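Local structure of dihydropteroate synthase (Anaplasma phagocytophilum, 6UCZ) at residues L125-L138 with I146-H159. The protein catalyses the folate-pathway condensation of 6-hydroxymethyl-7,8-dihydropterin diphosphate with 4-aminobenzoate to give 7,8-dihydropteroate. Sequence-based numbering, arbitrary orientation.
Sequences LKLGVDYINDQGGL and IAAASSAKIIIMHH. With PMM (pterin-6-yl-methyl-monophosphate), chain C.
Ile132 joins strand 131-134 to the parallel strand 153-157 through both of its backbone polar atoms. Ile132 N bonds to Lys153 O at 2.9 Å, and Ile155 N donates to Ile132 O. Asp134 N then bonds to Ile155 O. The tight packing lies on the outer face of these strands. There Ile132 CD1 rests on Ala147 CB of helix 143-148, and Ile132 CB meets Ile154 CG1. Leu125, from the preceding helix 118-127, packs against the other segment: its CD1 touches Ile146 CG2, and Leu125 CD2 packs on Ala152 CB at 3.6 Å. The looser side is the partly exposed Lys153, laid over the buried Tyr131 ring. Lys153 CE lies over one ring face of Tyr131, a CH-pi contact at 4.1 Å from the centroid. The bend at chi3 (-107°) sets CE above the ring, with NZ near the hydroxyl. NZ makes only a weak bond to Tyr131 OH. A water links the two groups, and Glu110 holds both, by a salt bridge to NZ and a hydrogen bond to the hydroxyl.

Past the strand ends, His159 NE2 bonds to Gly136 O at 2.8 Å. The carbonyl O lies near the imidazole plane, while NE2 sits above the carbonyl plane. Asp134 OD2 accepts Leu138 N. On the inner face, with CG anti to the backbone N (174°), the Asn133 amide reaches the pterin. OD1 accepts N2 in a nearly straight bond (176°), and ND2 donates to N1. Gln135 and Met157 also line the pocket, Met157 CE packing on Gln135 CG. This is a right-handed beta-alpha-beta unit of the TIM barrel, with the pterin pocket of dihydropteroate synthase at the C-terminal ends of its strands.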
ATOM      1  N   LEU A 125       1.084  13.432  -9.380  1.00 34.85           N
ATOM      2  CA  LEU A 125       2.001  14.314  -8.667  1.00 36.61           C
ATOM      3  C   LEU A 125       1.802  15.766  -9.082  1.00 46.83           C
ATOM      4  O   LEU A 125       1.861  16.673  -8.239  1.00 46.07           O
ATOM      5  CB  LEU A 125       3.445  13.869  -8.898  1.00 37.01           C
ATOM      6  CG  LEU A 125       3.824  12.615  -8.099  1.00 34.46           C
ATOM      7  CD1 LEU A 125       5.110  11.975  -8.610  1.00 32.94           C
ATOM      8  CD2 LEU A 125       3.954  12.971  -6.632  1.00 33.29           C
ATOM      9  N   LYS A 126       1.556  16.009 -10.375  1.00 40.36           N
ATOM     10  CA  LYS A 126       1.257  17.372 -10.801  1.00 45.28           C
ATOM     11  C   LYS A 126      -0.017  17.891 -10.148  1.00 47.81           C
ATOM     12  O   LYS A 126      -0.120  19.086  -9.858  1.00 49.25           O
ATOM     13  CB  LYS A 126       1.148  17.456 -12.324  1.00 52.04           C
ATOM     14  CG  LYS A 126       2.488  17.479 -13.032  1.00 58.66           C
ATOM     15  CD  LYS A 126       2.357  17.164 -14.513  1.00 63.23           C
ATOM     16  CE  LYS A 126       3.724  17.066 -15.158  1.00 69.28           C
ATOM     17  NZ  LYS A 126       3.655  16.539 -16.552  1.00 79.15           N
ATOM     18  N   LEU A 127      -0.982  17.009  -9.865  1.00 41.51           N
ATOM     19  CA  LEU A 127      -2.187  17.468  -9.186  1.00 47.28           C
ATOM     20  C   LEU A 127      -1.947  17.737  -7.706  1.00 48.19           C
ATOM     21  O   LEU A 127      -2.740  18.451  -7.079  1.00 52.15           O
ATOM     22  CB  LEU A 127      -3.319  16.452  -9.353  1.00 47.62           C
ATOM     23  CG  LEU A 127      -3.912  16.330 -10.750  1.00 47.00           C
ATOM     24  CD1 LEU A 127      -5.047  15.317 -10.750  1.00 43.67           C
ATOM     25  CD2 LEU A 127      -4.382  17.710 -11.236  1.00 45.76           C
ATOM     26  N   GLY A 128      -0.869  17.202  -7.141  1.00 43.60           N
ATOM     27  CA  GLY A 128      -0.528  17.512  -5.771  1.00 41.13           C
ATOM     28  C   GLY A 128      -0.518  16.360  -4.787  1.00 41.47           C
ATOM     29  O   GLY A 128      -0.538  16.612  -3.577  1.00 41.08           O
ATOM     30  N   VAL A 129      -0.504  15.102  -5.260  1.00 35.43           N
ATOM     31  CA  VAL A 129      -0.472  13.988  -4.308  1.00 36.38           C
ATOM     32  C   VAL A 129       0.869  13.967  -3.580  1.00 34.92           C
ATOM     33  O   VAL A 129       1.866  14.556  -4.012  1.00 36.48           O
ATOM     34  CB  VAL A 129      -0.772  12.614  -4.945  1.00 37.15           C
ATOM     35  CG1 VAL A 129      -2.121  12.618  -5.637  1.00 32.76           C
ATOM     36  CG2 VAL A 129       0.345  12.153  -5.887  1.00 42.80           C
ATOM     37  N   ASP A 130       0.867  13.305  -2.426  1.00 31.57           N
ATOM     38  CA  ASP A 130       1.997  13.272  -1.509  1.00 38.97           C
ATOM     39  C   ASP A 130       2.824  12.002  -1.604  1.00 36.85           C
ATOM     40  O   ASP A 130       4.007  12.027  -1.253  1.00 35.90           O
ATOM     41  CB  ASP A 130       1.493  13.432  -0.069  1.00 34.97           C
ATOM     42  CG  ASP A 130       0.690  14.705   0.114  1.00 36.22           C
ATOM     43  OD1 ASP A 130       1.324  15.761   0.270  1.00 36.75           O
ATOM     44  OD2 ASP A 130      -0.556  14.654   0.060  1.00 34.50           O
ATOM     45  N   TYR A 131       2.231  10.898  -2.046  1.00 25.97           N
ATOM     46  CA  TYR A 131       2.925   9.622  -2.135  1.00 31.48           C
ATOM     47  C   TYR A 131       2.676   8.996  -3.492  1.00 29.26           C
ATOM     48  O   TYR A 131       1.566   9.086  -4.024  1.00 32.01           O
ATOM     49  CB  TYR A 131       2.444   8.586  -1.081  1.00 25.77           C
ATOM     50  CG  TYR A 131       2.538   8.970   0.375  1.00 30.80           C
ATOM     51  CD1 TYR A 131       1.607   9.816   0.961  1.00 28.09           C
ATOM     52  CD2 TYR A 131       3.521   8.417   1.181  1.00 28.82           C
ATOM     53  CE1 TYR A 131       1.689  10.148   2.313  1.00 28.81           C
ATOM     54  CE2 TYR A 131       3.613   8.731   2.514  1.00 32.47           C
ATOM     55  CZ  TYR A 131       2.696   9.591   3.083  1.00 30.15           C
ATOM     56  OH  TYR A 131       2.815   9.887   4.416  1.00 35.58           O
ATOM     57  N   ILE A 132       3.698   8.333  -4.027  1.00 27.90           N
ATOM     58  CA  ILE A 132       3.495   7.277  -5.011  1.00 28.59           C
ATOM     59  C   ILE A 132       3.432   5.951  -4.265  1.00 30.31           C
ATOM     60  O   ILE A 132       4.387   5.563  -3.582  1.00 29.46           O
ATOM     61  CB  ILE A 132       4.616   7.230  -6.057  1.00 34.89           C
ATOM     62  CG1 ILE A 132       4.858   8.591  -6.710  1.00 31.28           C
ATOM     63  CG2 ILE A 132       4.280   6.173  -7.123  1.00 30.51           C
ATOM     64  CD1 ILE A 132       6.081   8.582  -7.601  1.00 34.02           C
ATOM     65  N   ASN A 133       2.313   5.257  -4.372  1.00 28.29           N
ATOM     66  CA  ASN A 133       2.227   3.892  -3.861  1.00 26.61           C
ATOM     67  C   ASN A 133       2.509   2.994  -5.063  1.00 27.46           C
ATOM     68  O   ASN A 133       1.599   2.553  -5.761  1.00 27.76           O
ATOM     69  CB  ASN A 133       0.873   3.626  -3.218  1.00 21.55           C
ATOM     70  CG  ASN A 133       0.698   2.182  -2.819  1.00 28.25           C
ATOM     71  OD1 ASN A 133       1.667   1.416  -2.745  1.00 29.67           O
ATOM     72  ND2 ASN A 133      -0.547   1.787  -2.598  1.00 24.44           N
ATOM     73  N   ASP A 134       3.795   2.746  -5.318  1.00 30.18           N
ATOM     74  CA  ASP A 134       4.214   2.024  -6.524  1.00 29.21           C
ATOM     75  C   ASP A 134       4.020   0.543  -6.278  1.00 29.37           C
ATOM     76  O   ASP A 134       4.958  -0.181  -5.926  1.00 31.17           O
ATOM     77  CB  ASP A 134       5.661   2.329  -6.891  1.00 28.14           C
ATOM     78  CG  ASP A 134       6.130   1.550  -8.125  1.00 37.18           C
ATOM     79  OD1 ASP A 134       5.283   0.981  -8.851  1.00 33.10           O
ATOM     80  OD2 ASP A 134       7.353   1.507  -8.366  1.00 39.54           O
ATOM     81  N   GLN A 135       2.796   0.080  -6.544  1.00 31.88           N
ATOM     82  CA  GLN A 135       2.472  -1.329  -6.359  1.00 31.49           C
ATOM     83  C   GLN A 135       3.258  -2.223  -7.317  1.00 28.31           C
ATOM     84  O   GLN A 135       3.388  -3.423  -7.067  1.00 29.59           O
ATOM     85  CB  GLN A 135       0.974  -1.503  -6.585  1.00 34.94           C
ATOM     86  CG  GLN A 135       0.432  -2.872  -6.314  1.00 46.78           C
ATOM     87  CD  GLN A 135      -0.968  -3.047  -6.860  1.00 55.66           C
ATOM     88  OE1 GLN A 135      -1.383  -4.167  -7.167  1.00 67.24           O
ATOM     89  NE2 GLN A 135      -1.706  -1.936  -6.995  1.00 41.28           N
ATOM     90  N   GLY A 136       3.844  -1.650  -8.368  1.00 28.98           N
ATOM     91  CA  GLY A 136       4.681  -2.425  -9.256  1.00 31.19           C
ATOM     92  C   GLY A 136       6.113  -2.545  -8.817  1.00 32.70           C
ATOM     93  O   GLY A 136       6.857  -3.348  -9.393  1.00 34.57           O
ATOM     94  N   GLY A 137       6.525  -1.776  -7.807  1.00 30.86           N
ATOM     95  CA  GLY A 137       7.897  -1.843  -7.339  1.00 32.92           C
ATOM     96  C   GLY A 137       8.911  -1.599  -8.449  1.00 34.10           C
ATOM     97  O   GLY A 137       9.797  -2.424  -8.680  1.00 36.35           O
ATOM     98  N   LEU A 138       8.766  -0.478  -9.154  1.00 33.61           N
ATOM     99  CA  LEU A 138       9.630  -0.111 -10.276  1.00 35.65           C
ATOM    100  C   LEU A 138       9.489  -1.093 -11.439  1.00 43.54           C
ATOM    101  O   LEU A 138      10.436  -1.339 -12.184  1.00 39.91           O
ATOM    102  CB  LEU A 138      11.095   0.005  -9.845  1.00 41.61           C
ATOM    103  CG  LEU A 138      11.364   0.756  -8.542  1.00 38.23           C
ATOM    104  CD1 LEU A 138      12.868   0.933  -8.349  1.00 43.27           C
ATOM    105  CD2 LEU A 138      10.623   2.094  -8.495  1.00 35.28           C
ATOM    106  N   ILE A 146      10.491   9.705 -12.177  1.00 43.70           N
ATOM    107  CA  ILE A 146       9.320  10.455 -11.723  1.00 49.74           C
ATOM    108  C   ILE A 146       9.411  10.758 -10.230  1.00 51.00           C
ATOM    109  O   ILE A 146       9.158  11.885  -9.793  1.00 46.70           O
ATOM    110  CB  ILE A 146       8.027   9.685 -12.051  1.00 47.73           C
ATOM    111  CG1 ILE A 146       7.775   9.680 -13.554  1.00 49.41           C
ATOM    112  CG2 ILE A 146       6.841  10.313 -11.333  1.00 45.12           C
ATOM    113  CD1 ILE A 146       8.005  11.020 -14.187  1.00 46.69           C
ATOM    114  N   ALA A 147       9.757   9.753  -9.420  1.00 42.57           N
ATOM    115  CA  ALA A 147       9.851   9.985  -7.981  1.00 47.96           C
ATOM    116  C   ALA A 147      10.948  10.991  -7.656  1.00 49.52           C
ATOM    117  O   ALA A 147      10.753  11.887  -6.824  1.00 49.83           O
ATOM    118  CB  ALA A 147      10.102   8.665  -7.249  1.00 42.45           C
ATOM    119  N   ALA A 148      12.101  10.873  -8.321  1.00 41.53           N
ATOM    120  CA  ALA A 148      13.213  11.762  -8.016  1.00 45.78           C
ATOM    121  C   ALA A 148      12.907  13.194  -8.425  1.00 50.88           C
ATOM    122  O   ALA A 148      13.173  14.125  -7.657  1.00 56.87           O
ATOM    123  CB  ALA A 148      14.485  11.283  -8.719  1.00 46.21           C
ATOM    124  N   ALA A 149      12.277  13.385  -9.586  1.00 46.41           N
ATOM    125  CA  ALA A 149      12.001  14.729 -10.074  1.00 48.91           C
ATOM    126  C   ALA A 149      10.801  15.364  -9.394  1.00 58.70           C
ATOM    127  O   ALA A 149      10.437  16.493  -9.736  1.00 65.64           O
ATOM    128  CB  ALA A 149      11.775  14.710 -11.588  1.00 51.84           C
ATOM    129  N   SER A 150      10.207  14.697  -8.414  1.00 55.76           N
ATOM    130  CA  SER A 150       9.033  15.221  -7.748  1.00 54.99           C
ATOM    131  C   SER A 150       9.186  15.304  -6.244  1.00 55.98           C
ATOM    132  O   SER A 150       8.288  15.839  -5.587  1.00 57.65           O
ATOM    133  CB  SER A 150       7.802  14.355  -8.066  1.00 56.76           C
ATOM    134  OG  SER A 150       7.883  13.097  -7.400  1.00 55.29           O
ATOM    135  N   SER A 151      10.283  14.795  -5.680  1.00 57.31           N
ATOM    136  CA  SER A 151      10.554  14.828  -4.247  1.00 65.26           C
ATOM    137  C   SER A 151       9.509  14.057  -3.442  1.00 58.08           C
ATOM    138  O   SER A 151       9.452  14.187  -2.211  1.00 53.89           O
ATOM    139  CB  SER A 151      10.676  16.267  -3.723  1.00 82.44           C
ATOM    140  OG  SER A 151       9.451  16.968  -3.843  1.00 92.94           O
ATOM    141  N   ALA A 152       8.664  13.279  -4.114  1.00 46.81           N
ATOM    142  CA  ALA A 152       7.591  12.550  -3.459  1.00 46.95           C
ATOM    143  C   ALA A 152       8.123  11.412  -2.595  1.00 42.65           C
ATOM    144  O   ALA A 152       9.213  10.878  -2.812  1.00 43.75           O
ATOM    145  CB  ALA A 152       6.640  11.958  -4.502  1.00 45.49           C
ATOM    146  N   LYS A 153       7.328  11.039  -1.603  1.00 36.64           N
ATOM    147  CA  LYS A 153       7.571   9.787  -0.907  1.00 33.32           C
ATOM    148  C   LYS A 153       7.057   8.655  -1.786  1.00 35.09           C
ATOM    149  O   LYS A 153       6.075   8.813  -2.525  1.00 31.15           O
ATOM    150  CB  LYS A 153       6.869   9.779   0.449  1.00 35.56           C
ATOM    151  CG  LYS A 153       7.267  10.946   1.336  1.00 47.57           C
ATOM    152  CD  LYS A 153       6.427  11.007   2.612  1.00 48.99           C
ATOM    153  CE  LYS A 153       5.426  12.159   2.554  1.00 48.32           C
ATOM    154  NZ  LYS A 153       4.957  12.578   3.910  1.00 49.31           N
ATOM    155  N   ILE A 154       7.712   7.500  -1.708  1.00 37.52           N
ATOM    156  CA  ILE A 154       7.335   6.387  -2.570  1.00 35.58           C
ATOM    157  C   ILE A 154       7.317   5.075  -1.800  1.00 28.01           C
ATOM    158  O   ILE A 154       8.274   4.744  -1.093  1.00 30.32           O
ATOM    159  CB  ILE A 154       8.257   6.298  -3.806  1.00 33.15           C
ATOM    160  CG1 ILE A 154       7.940   5.042  -4.616  1.00 30.29           C
ATOM    161  CG2 ILE A 154       9.732   6.370  -3.413  1.00 26.83           C
ATOM    162  CD1 ILE A 154       8.363   5.163  -6.075  1.00 31.53           C
ATOM    163  N   ILE A 155       6.224   4.332  -1.933  1.00 25.12           N
ATOM    164  CA  ILE A 155       6.135   2.956  -1.459  1.00 25.03           C
ATOM    165  C   ILE A 155       6.446   2.034  -2.630  1.00 27.61           C
ATOM    166  O   ILE A 155       5.870   2.190  -3.715  1.00 30.33           O
ATOM    167  CB  ILE A 155       4.737   2.642  -0.903  1.00 20.26           C
ATOM    168  CG1 ILE A 155       4.333   3.678   0.146  1.00 25.15           C
ATOM    169  CG2 ILE A 155       4.699   1.214  -0.301  1.00 20.67           C
ATOM    170  CD1 ILE A 155       2.841   3.675   0.429  1.00 26.10           C
ATOM    171  N   ILE A 156       7.356   1.083  -2.424  1.00 26.48           N
ATOM    172  CA  ILE A 156       7.610   0.010  -3.383  1.00 29.09           C
ATOM    173  C   ILE A 156       7.162  -1.300  -2.747  1.00 27.80           C
ATOM    174  O   ILE A 156       7.547  -1.611  -1.610  1.00 27.80           O
ATOM    175  CB  ILE A 156       9.084  -0.038  -3.825  1.00 29.81           C
ATOM    176  CG1 ILE A 156      10.029  -0.007  -2.617  1.00 31.78           C
ATOM    177  CG2 ILE A 156       9.390   1.122  -4.787  1.00 28.14           C
ATOM    178  CD1 ILE A 156      11.511  -0.189  -3.004  1.00 31.51           C
ATOM    179  N   MET A 157       6.337  -2.059  -3.469  1.00 27.30           N
ATOM    180  CA  MET A 157       5.695  -3.267  -2.953  1.00 22.59           C
ATOM    181  C   MET A 157       6.240  -4.511  -3.650  1.00 29.05           C
ATOM    182  O   MET A 157       6.337  -4.536  -4.883  1.00 26.57           O
ATOM    183  CB  MET A 157       4.184  -3.204  -3.174  1.00 22.28           C
ATOM    184  CG  MET A 157       3.429  -4.304  -2.429  1.00 18.51           C
ATOM    185  SD  MET A 157       1.801  -4.569  -3.127  1.00 24.45           S
ATOM    186  CE  MET A 157       2.230  -5.444  -4.652  1.00 27.44           C
ATOM    187  N   HIS A 158       6.561  -5.551  -2.873  1.00 27.35           N
ATOM    188  CA  HIS A 158       7.053  -6.795  -3.460  1.00 28.19           C
ATOM    189  C   HIS A 158       5.927  -7.581  -4.130  1.00 26.07           C
ATOM    190  O   HIS A 158       4.823  -7.694  -3.590  1.00 25.83           O
ATOM    191  CB  HIS A 158       7.706  -7.681  -2.397  1.00 23.64           C
ATOM    192  CG  HIS A 158       8.238  -8.968  -2.954  1.00 25.74           C
ATOM    193  ND1 HIS A 158       7.443 -10.073  -3.170  1.00 25.28           N
ATOM    194  CD2 HIS A 158       9.473  -9.300  -3.406  1.00 24.23           C
ATOM    195  CE1 HIS A 158       8.170 -11.040  -3.706  1.00 26.99           C
ATOM    196  NE2 HIS A 158       9.407 -10.600  -3.848  1.00 28.29           N
ATOM    197  N   HIS A 159       6.226  -8.168  -5.293  1.00 29.42           N
ATOM    198  CA  HIS A 159       5.304  -9.082  -5.962  1.00 24.77           C
ATOM    199  C   HIS A 159       6.064 -10.081  -6.834  1.00 27.17           C
ATOM    200  O   HIS A 159       7.253  -9.916  -7.114  1.00 27.96           O
ATOM    201  CB  HIS A 159       4.271  -8.303  -6.785  1.00 22.30           C
ATOM    202  CG  HIS A 159       4.884  -7.450  -7.852  1.00 24.45           C
ATOM    203  ND1 HIS A 159       5.302  -7.960  -9.062  1.00 28.56           N
ATOM    204  CD2 HIS A 159       5.192  -6.132  -7.870  1.00 28.57           C
ATOM    205  CE1 HIS A 159       5.817  -6.986  -9.795  1.00 31.51           C
ATOM    206  NE2 HIS A 159       5.755  -5.864  -9.098  1.00 28.93           N
TER
HETATM  207  N5  PMM C 301      -2.570  -4.372  -2.009  1.00 23.60           N
HETATM  208  C6  PMM C 301      -3.392  -4.069  -3.020  1.00 27.14           C
HETATM  209  C7  PMM C 301      -3.218  -2.914  -3.758  1.00 21.05           C
HETATM  210  N8  PMM C 301      -2.237  -2.028  -3.549  1.00 23.12           N
HETATM  211  N1  PMM C 301      -0.424  -1.413  -2.309  1.00 21.58           N
HETATM  212  C2  PMM C 301       0.434  -1.661  -1.327  1.00 23.88           C
HETATM  213  N2  PMM C 301       1.438  -0.809  -1.090  1.00 21.81           N
HETATM  214  N3  PMM C 301       0.359  -2.773  -0.532  1.00 19.77           N
HETATM  215  C4  PMM C 301      -0.585  -3.767  -0.649  1.00 21.14           C
HETATM  216  O4  PMM C 301      -0.571  -4.752   0.088  1.00 28.24           O
HETATM  217  C4A PMM C 301      -1.561  -3.531  -1.735  1.00 22.95           C
HETATM  218  C8A PMM C 301      -1.421  -2.339  -2.535  1.00 22.85           C
HETATM  219  C9  PMM C 301      -4.462  -5.087  -3.327  1.00 33.17           C
HETATM  220  O10 PMM C 301      -5.451  -5.067  -2.278  1.00 46.55           O
HETATM  221  PA  PMM C 301      -6.939  -4.470  -2.499  1.00 48.26           P
HETATM  222  O1P PMM C 301      -7.696  -4.857  -1.218  1.00 53.73           O
HETATM  223  O2P PMM C 301      -7.578  -5.243  -3.644  1.00 53.51           O
HETATM  224  O3P PMM C 301      -6.874  -2.998  -2.738  1.00 45.81           O
HETATM  225  O   HOH W   1       5.218  10.223   5.858  1.00 57.90           O